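Local coordinates for protein transcription initiation factor TFIID subunit 5 (Encephalitozoon cuniculi, PDB 2J4B) that is a component of the general transcription factor TFIID and of SAGA, seen here as its N-terminal domain, and probably mediates regulation of RNA polymerase transcription, at residues E20-D24 with L25-D29; Y105-D108 with L109-F113. All blocks are in the same frame, centred on the assembly; numbering follows the deposited sequence.

In the fold
Both interactions are local contacts in the N-terminal NTD2 domain of TAF5, a mostly helical unit, and their centres lie about 11 Å apart. Interaction 1 comes first along the chain, at the turn that links helix 8-21 to helix 24-30; interaction 2 comes much later, within helix 104-116, which follows strand 98-103. They meet directly: the Phe26 ring packs on Leu109 and Tyr105, with Phe26 CE2 3.6 Å from Leu109 CD1, and Asp29 CB lies 3.9 Å from Ala106 CB. Helix 104-116 is thereby packed against the helical start of the domain, so that segments far apart in sequence meet; both contacts lie on the same side of the chain's centre.

Interaction 1. Residues E20-D24 with L25-D29; sequences EDSLD and LFKND
Asp24 and Lys27, both in the first turn of helix 24-30, join in a salt bridge, in the short connection between helix 8-21 and helix 24-30 of the NTD2 domain. Lys27 NZ stands 2.6 Å from Asp24 OD1 and meets that oxygen nearly along its C-O axis. The two side chains lie side by side and point the same way; the aspartate CG sits beside its own backbone N (chi1 -62°), while the lysine chain runs back over the turn and bends at chi3 (-69°). On this charged side the packing is loose, and Asp24 is exposed. The lysine CE passes 3.7 Å from Glu20 O, so the lysine chain reaches back across the turn to the backbone of Glu20.

The tighter part lies at the backbone of Leu23. Its carbonyl oxygen accepts two hydrogen bonds from the first turn of the helix: one from Phe26 N at 2.8 Å, with the donor above the carbonyl plane, and one from Lys27 N at 3.1 Å, in that plane. This double grip on one oxygen ties the extended residues Ser22 and Leu23 to the new helix. Ser22 OG faces the backbone of Lys27 but bonds to Ile19 O, back in helix 8-21. Phe26 leads off toward helix 104-116; Asp29, further along, bonds through OD2 to Gly103 N at the end of strand 98-103. The apolar touch inside the turn is slight, made by the first carbon of the Leu23 side chain against one ring atom: Leu23 CB lies 4.1 Å from Phe26 CD2.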
ATOM      1  N   GLU A  20     -13.013   4.887  -0.794  1.00 62.45           N
ATOM      2  CA  GLU A  20     -14.195   4.379  -1.464  1.00 64.05           C
ATOM      3  C   GLU A  20     -15.397   5.323  -1.305  1.00 63.61           C
ATOM      4  O   GLU A  20     -16.338   5.273  -2.090  1.00 62.33           O
ATOM      5  CB  GLU A  20     -14.522   2.973  -0.943  1.00 65.84           C
ATOM      6  CG  GLU A  20     -13.465   1.920  -1.310  1.00 67.13           C
ATOM      7  CD  GLU A  20     -13.765   0.546  -0.704  1.00 67.92           C
ATOM      8  OE1 GLU A  20     -14.516   0.495   0.296  1.00 68.96           O
ATOM      9  OE2 GLU A  20     -13.248  -0.477  -1.230  1.00 68.95           O
ATOM     10  N   ASP A  21     -15.329   6.195  -0.299  1.00 63.99           N
ATOM     11  CA  ASP A  21     -16.358   7.201  -0.038  1.00 64.36           C
ATOM     12  C   ASP A  21     -16.081   8.568  -0.671  1.00 64.01           C
ATOM     13  O   ASP A  21     -16.987   9.388  -0.773  1.00 63.91           O
ATOM     14  CB  ASP A  21     -16.538   7.396   1.469  1.00 65.21           C
ATOM     15  CG  ASP A  21     -17.540   6.444   2.058  1.00 66.37           C
ATOM     16  OD1 ASP A  21     -18.600   6.227   1.422  1.00 67.72           O
ATOM     17  OD2 ASP A  21     -17.273   5.900   3.154  1.00 67.33           O
ATOM     18  N   SER A  22     -14.845   8.834  -1.075  1.00 63.75           N
ATOM     19  CA  SER A  22     -14.540  10.113  -1.713  1.00 64.04           C
ATOM     20  C   SER A  22     -15.310  10.270  -3.028  1.00 64.00           C
ATOM     21  O   SER A  22     -15.876   9.300  -3.549  1.00 63.40           O
ATOM     22  CB  SER A  22     -13.036  10.266  -1.963  1.00 64.07           C
ATOM     23  OG  SER A  22     -12.559   9.293  -2.877  1.00 64.19           O
ATOM     24  N   LEU A  23     -15.327  11.497  -3.549  1.00 63.47           N
ATOM     25  CA  LEU A  23     -15.895  11.775  -4.873  1.00 62.94           C
ATOM     26  C   LEU A  23     -15.158  11.030  -5.983  1.00 62.35           C
ATOM     27  O   LEU A  23     -13.941  10.919  -5.964  1.00 60.32           O
ATOM     28  CB  LEU A  23     -15.865  13.276  -5.171  1.00 62.56           C
ATOM     29  CG  LEU A  23     -17.080  14.094  -4.737  1.00 62.59           C
ATOM     30  CD1 LEU A  23     -16.833  15.563  -5.046  1.00 62.55           C
ATOM     31  CD2 LEU A  23     -18.342  13.590  -5.419  1.00 62.19           C
ATOM     32  N   ASP A  24     -15.913  10.548  -6.964  1.00 63.23           N
ATOM     33  CA  ASP A  24     -15.361   9.731  -8.041  1.00 64.30           C
ATOM     34  C   ASP A  24     -14.213  10.445  -8.765  1.00 65.04           C
ATOM     35  O   ASP A  24     -13.296   9.792  -9.297  1.00 65.66           O
ATOM     36  CB  ASP A  24     -16.469   9.344  -9.021  1.00 64.99           C
ATOM     37  CG  ASP A  24     -17.564   8.488  -8.367  1.00 65.96           C
ATOM     38  OD1 ASP A  24     -17.270   7.364  -7.872  1.00 66.11           O
ATOM     39  OD2 ASP A  24     -18.733   8.936  -8.359  1.00 66.82           O
ATOM     40  N   LEU A  25     -14.255  11.780  -8.752  1.00 64.65           N
ATOM     41  CA  LEU A  25     -13.221  12.621  -9.346  1.00 64.49           C
ATOM     42  C   LEU A  25     -11.849  12.389  -8.735  1.00 64.82           C
ATOM     43  O   LEU A  25     -10.833  12.591  -9.392  1.00 65.96           O
ATOM     44  CB  LEU A  25     -13.587  14.097  -9.164  1.00 65.00           C
ATOM     45  CG  LEU A  25     -12.629  15.143  -9.758  1.00 65.08           C
ATOM     46  CD1 LEU A  25     -12.511  14.990 -11.287  1.00 65.00           C
ATOM     47  CD2 LEU A  25     -13.085  16.552  -9.388  1.00 64.70           C
ATOM     48  N   PHE A  26     -11.816  12.003  -7.464  1.00 64.55           N
ATOM     49  CA  PHE A  26     -10.559  11.779  -6.761  1.00 63.66           C
ATOM     50  C   PHE A  26     -10.239  10.295  -6.603  1.00 63.85           C
ATOM     51  O   PHE A  26      -9.068   9.921  -6.453  1.00 64.41           O
ATOM     52  CB  PHE A  26     -10.604  12.422  -5.380  1.00 63.06           C
ATOM     53  CG  PHE A  26     -10.986  13.878  -5.395  1.00 62.93           C
ATOM     54  CD1 PHE A  26     -10.320  14.777  -6.212  1.00 62.54           C
ATOM     55  CD2 PHE A  26     -11.999  14.349  -4.571  1.00 62.36           C
ATOM     56  CE1 PHE A  26     -10.673  16.099  -6.220  1.00 62.74           C
ATOM     57  CE2 PHE A  26     -12.349  15.669  -4.573  1.00 62.23           C
ATOM     58  CZ  PHE A  26     -11.694  16.549  -5.390  1.00 62.55           C
ATOM     59  N   LYS A  27     -11.265   9.450  -6.631  1.00 63.19           N
ATOM     60  CA  LYS A  27     -11.073   8.012  -6.402  1.00 62.86           C
ATOM     61  C   LYS A  27     -10.026   7.401  -7.347  1.00 61.79           C
ATOM     62  O   LYS A  27      -9.297   6.489  -6.978  1.00 61.00           O
ATOM     63  CB  LYS A  27     -12.400   7.278  -6.564  1.00 63.01           C
ATOM     64  CG  LYS A  27     -12.470   5.966  -5.830  1.00 63.33           C
ATOM     65  CD  LYS A  27     -13.788   5.282  -6.087  1.00 63.32           C
ATOM     66  CE  LYS A  27     -14.930   6.008  -5.436  1.00 63.47           C
ATOM     67  NZ  LYS A  27     -16.212   5.717  -6.140  1.00 64.54           N
ATOM     68  N   ASN A  28      -9.999   7.919  -8.568  1.00 61.24           N
ATOM     69  CA  ASN A  28      -9.080   7.522  -9.628  1.00 61.05           C
ATOM     70  C   ASN A  28      -7.628   7.690  -9.200  1.00 60.65           C
ATOM     71  O   ASN A  28      -6.787   6.818  -9.431  1.00 61.79           O
ATOM     72  CB  ASN A  28      -9.335   8.456 -10.815  1.00 62.35           C
ATOM     73  CG  ASN A  28      -9.134   7.802 -12.154  1.00 63.37           C
ATOM     74  OD1 ASN A  28      -8.811   8.489 -13.129  1.00 65.22           O
ATOM     75  ND2 ASN A  28      -9.361   6.503 -12.238  1.00 63.72           N
ATOM     76  N   ASP A  29      -7.330   8.836  -8.601  1.00 58.70           N
ATOM     77  CA  ASP A  29      -5.984   9.140  -8.170  1.00 58.14           C
ATOM     78  C   ASP A  29      -5.646   8.513  -6.828  1.00 56.93           C
ATOM     79  O   ASP A  29      -4.487   8.422  -6.481  1.00 56.22           O
ATOM     80  CB  ASP A  29      -5.791  10.651  -8.038  1.00 57.99           C
ATOM     81  CG  ASP A  29      -5.628  11.328  -9.350  1.00 57.71           C
ATOM     82  OD1 ASP A  29      -5.463  10.619 -10.381  1.00 57.33           O
ATOM     83  OD2 ASP A  29      -5.676  12.579  -9.339  1.00 57.83           O
TER

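Interaction 2. Residues Y105-D108 with L109-F113; sequences YAFD and LLINF
Phe107 offers one face of its ring to Ile111, four residues on in the same alpha helix. The isoleucine branch CG1 stands over that face in a CH-pi contact, 4.0 Å from the centroid of the Phe107 ring and 14° off the ring normal, displaced slightly toward the rim. The terminal methyl continues along the ring, Ile111 CD1 lying 3.9 Å from Phe107 CE1. Both torsions serve this overlap: the phenylalanine CG is anti to its backbone N (chi1 -176°), which carries the ring outward from the helix, and Ile111 sets CG1 beside its own N, so that this branch leans back toward Phe107 and over the ring.

Asp108 and Asn112 form the next i to i+4 pair. Asn112 ND2 is 2.7 Å from Asp108 OD1, but the hydrogen bond is weak because the N-H points poorly at OD1 (116°); the carboxylate and amide planes are also steeply turned against each other. This polar pair lies on an exposed flank of the helix. Beneath the side chains the regular alpha-helical ladder runs on. Leu109 N donates to Tyr105 O at 2.8 Å in a nearly straight bond, and the corresponding bonds from Leu110, Ile111 and Asn112 reach Ala106, Phe107 and Asp108. Asp108 O takes the bond from Asn112 N at 3.0 Å, together with a weaker one from Ile111 N.

Ala106, Leu110 and Phe113 turn a buried face to the rest of the domain. Leu110 meets Leu15 of helix 8-21 and Leu30 of helix 24-30, and the Phe113 ring stacks with Trp18. Helix 104-116, entered directly from strand 98-103, is thus packed against the two helices 8-21 and 24-30.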
ATOM      1  N   TYR A 105      -5.419  18.286  -5.695  1.00 58.31           N
ATOM      2  CA  TYR A 105      -6.507  18.205  -4.726  1.00 58.17           C
ATOM      3  C   TYR A 105      -6.595  16.832  -4.013  1.00 57.37           C
ATOM      4  O   TYR A 105      -6.654  16.770  -2.796  1.00 56.70           O
ATOM      5  CB  TYR A 105      -7.830  18.539  -5.401  1.00 59.92           C
ATOM      6  CG  TYR A 105      -7.847  19.903  -6.036  1.00 60.93           C
ATOM      7  CD1 TYR A 105      -7.624  21.041  -5.277  1.00 61.21           C
ATOM      8  CD2 TYR A 105      -8.069  20.058  -7.404  1.00 61.21           C
ATOM      9  CE1 TYR A 105      -7.622  22.290  -5.854  1.00 61.32           C
ATOM     10  CE2 TYR A 105      -8.078  21.310  -7.985  1.00 61.22           C
ATOM     11  CZ  TYR A 105      -7.848  22.420  -7.202  1.00 61.49           C
ATOM     12  OH  TYR A 105      -7.843  23.685  -7.763  1.00 62.26           O
ATOM     13  N   ALA A 106      -6.626  15.746  -4.781  1.00 56.47           N
ATOM     14  CA  ALA A 106      -6.599  14.387  -4.226  1.00 55.15           C
ATOM     15  C   ALA A 106      -5.440  14.218  -3.251  1.00 54.42           C
ATOM     16  O   ALA A 106      -5.608  13.681  -2.140  1.00 53.66           O
ATOM     17  CB  ALA A 106      -6.491  13.356  -5.345  1.00 54.31           C
ATOM     18  N   PHE A 107      -4.262  14.667  -3.674  1.00 53.11           N
ATOM     19  CA  PHE A 107      -3.102  14.675  -2.802  1.00 53.60           C
ATOM     20  C   PHE A 107      -3.424  15.398  -1.489  1.00 54.23           C
ATOM     21  O   PHE A 107      -3.243  14.843  -0.409  1.00 54.03           O
ATOM     22  CB  PHE A 107      -1.912  15.353  -3.495  1.00 51.79           C
ATOM     23  CG  PHE A 107      -0.641  15.330  -2.695  1.00 51.24           C
ATOM     24  CD1 PHE A 107       0.021  14.132  -2.448  1.00 51.46           C
ATOM     25  CD2 PHE A 107      -0.089  16.508  -2.209  1.00 50.64           C
ATOM     26  CE1 PHE A 107       1.214  14.112  -1.735  1.00 51.24           C
ATOM     27  CE2 PHE A 107       1.087  16.502  -1.498  1.00 50.40           C
ATOM     28  CZ  PHE A 107       1.741  15.310  -1.251  1.00 51.22           C
ATOM     29  N   ASP A 108      -3.894  16.636  -1.582  1.00 55.64           N
ATOM     30  CA  ASP A 108      -4.148  17.424  -0.382  1.00 56.26           C
ATOM     31  C   ASP A 108      -5.192  16.748   0.534  1.00 56.54           C
ATOM     32  O   ASP A 108      -4.971  16.581   1.743  1.00 57.03           O
ATOM     33  CB  ASP A 108      -4.543  18.849  -0.743  1.00 57.61           C
ATOM     34  CG  ASP A 108      -4.305  19.813   0.394  1.00 59.10           C
ATOM     35  OD1 ASP A 108      -4.894  19.618   1.476  1.00 61.26           O
ATOM     36  OD2 ASP A 108      -3.511  20.761   0.234  1.00 61.47           O
ATOM     37  N   LEU A 109      -6.309  16.324  -0.032  1.00 55.99           N
ATOM     38  CA  LEU A 109      -7.277  15.561   0.744  1.00 55.35           C
ATOM     39  C   LEU A 109      -6.609  14.363   1.421  1.00 54.95           C
ATOM     40  O   LEU A 109      -6.853  14.105   2.607  1.00 55.42           O
ATOM     41  CB  LEU A 109      -8.458  15.123  -0.134  1.00 54.82           C
ATOM     42  CG  LEU A 109      -9.389  16.293  -0.486  1.00 55.16           C
ATOM     43  CD1 LEU A 109     -10.294  15.958  -1.671  1.00 55.21           C
ATOM     44  CD2 LEU A 109     -10.220  16.744   0.731  1.00 54.25           C
ATOM     45  N   LEU A 110      -5.758  13.651   0.674  1.00 54.46           N
ATOM     46  CA  LEU A 110      -5.116  12.417   1.162  1.00 53.69           C
ATOM     47  C   LEU A 110      -4.214  12.641   2.363  1.00 53.24           C
ATOM     48  O   LEU A 110      -4.218  11.842   3.287  1.00 54.26           O
ATOM     49  CB  LEU A 110      -4.302  11.740   0.049  1.00 53.71           C
ATOM     50  CG  LEU A 110      -3.417  10.539   0.452  1.00 53.90           C
ATOM     51  CD1 LEU A 110      -4.275   9.307   0.875  1.00 53.03           C
ATOM     52  CD2 LEU A 110      -2.464  10.184  -0.650  1.00 52.48           C
ATOM     53  N   ILE A 111      -3.442  13.723   2.358  1.00 53.12           N
ATOM     54  CA  ILE A 111      -2.469  13.969   3.435  1.00 52.99           C
ATOM     55  C   ILE A 111      -3.161  14.560   4.653  1.00 52.67           C
ATOM     56  O   ILE A 111      -2.804  14.249   5.784  1.00 51.90           O
ATOM     57  CB  ILE A 111      -1.302  14.908   3.003  1.00 52.46           C
ATOM     58  CG1 ILE A 111      -0.653  14.430   1.700  1.00 52.09           C
ATOM     59  CG2 ILE A 111      -0.247  14.952   4.092  1.00 52.20           C
ATOM     60  CD1 ILE A 111       0.105  13.167   1.842  1.00 51.97           C
ATOM     61  N   ASN A 112      -4.150  15.412   4.405  1.00 53.30           N
ATOM     62  CA  ASN A 112      -5.023  15.912   5.459  1.00 53.58           C
ATOM     63  C   ASN A 112      -5.641  14.737   6.202  1.00 54.33           C
ATOM     64  O   ASN A 112      -5.644  14.686   7.426  1.00 54.39           O
ATOM     65  CB  ASN A 112      -6.134  16.804   4.877  1.00 52.91           C
ATOM     66  CG  ASN A 112      -5.619  18.134   4.333  1.00 52.29           C
ATOM     67  OD1 ASN A 112      -4.499  18.545   4.607  1.00 52.56           O
ATOM     68  ND2 ASN A 112      -6.448  18.811   3.558  1.00 52.04           N
ATOM     69  N   PHE A 113      -6.157  13.770   5.459  1.00 56.13           N
ATOM     70  CA  PHE A 113      -6.779  12.594   6.086  1.00 56.74           C
ATOM     71  C   PHE A 113      -5.794  11.787   6.942  1.00 57.33           C
ATOM     72  O   PHE A 113      -6.098  11.415   8.076  1.00 56.89           O
ATOM     73  CB  PHE A 113      -7.403  11.678   5.024  1.00 56.36           C
ATOM     74  CG  PHE A 113      -7.965  10.437   5.592  1.00 55.97           C
ATOM     75  CD1 PHE A 113      -9.127  10.477   6.343  1.00 56.19           C
ATOM     76  CD2 PHE A 113      -7.318   9.237   5.435  1.00 55.72           C
ATOM     77  CE1 PHE A 113      -9.631   9.341   6.898  1.00 55.92           C
ATOM     78  CE2 PHE A 113      -7.823   8.094   6.006  1.00 55.67           C
ATOM     79  CZ  PHE A 113      -8.975   8.141   6.719  1.00 55.74           C
TER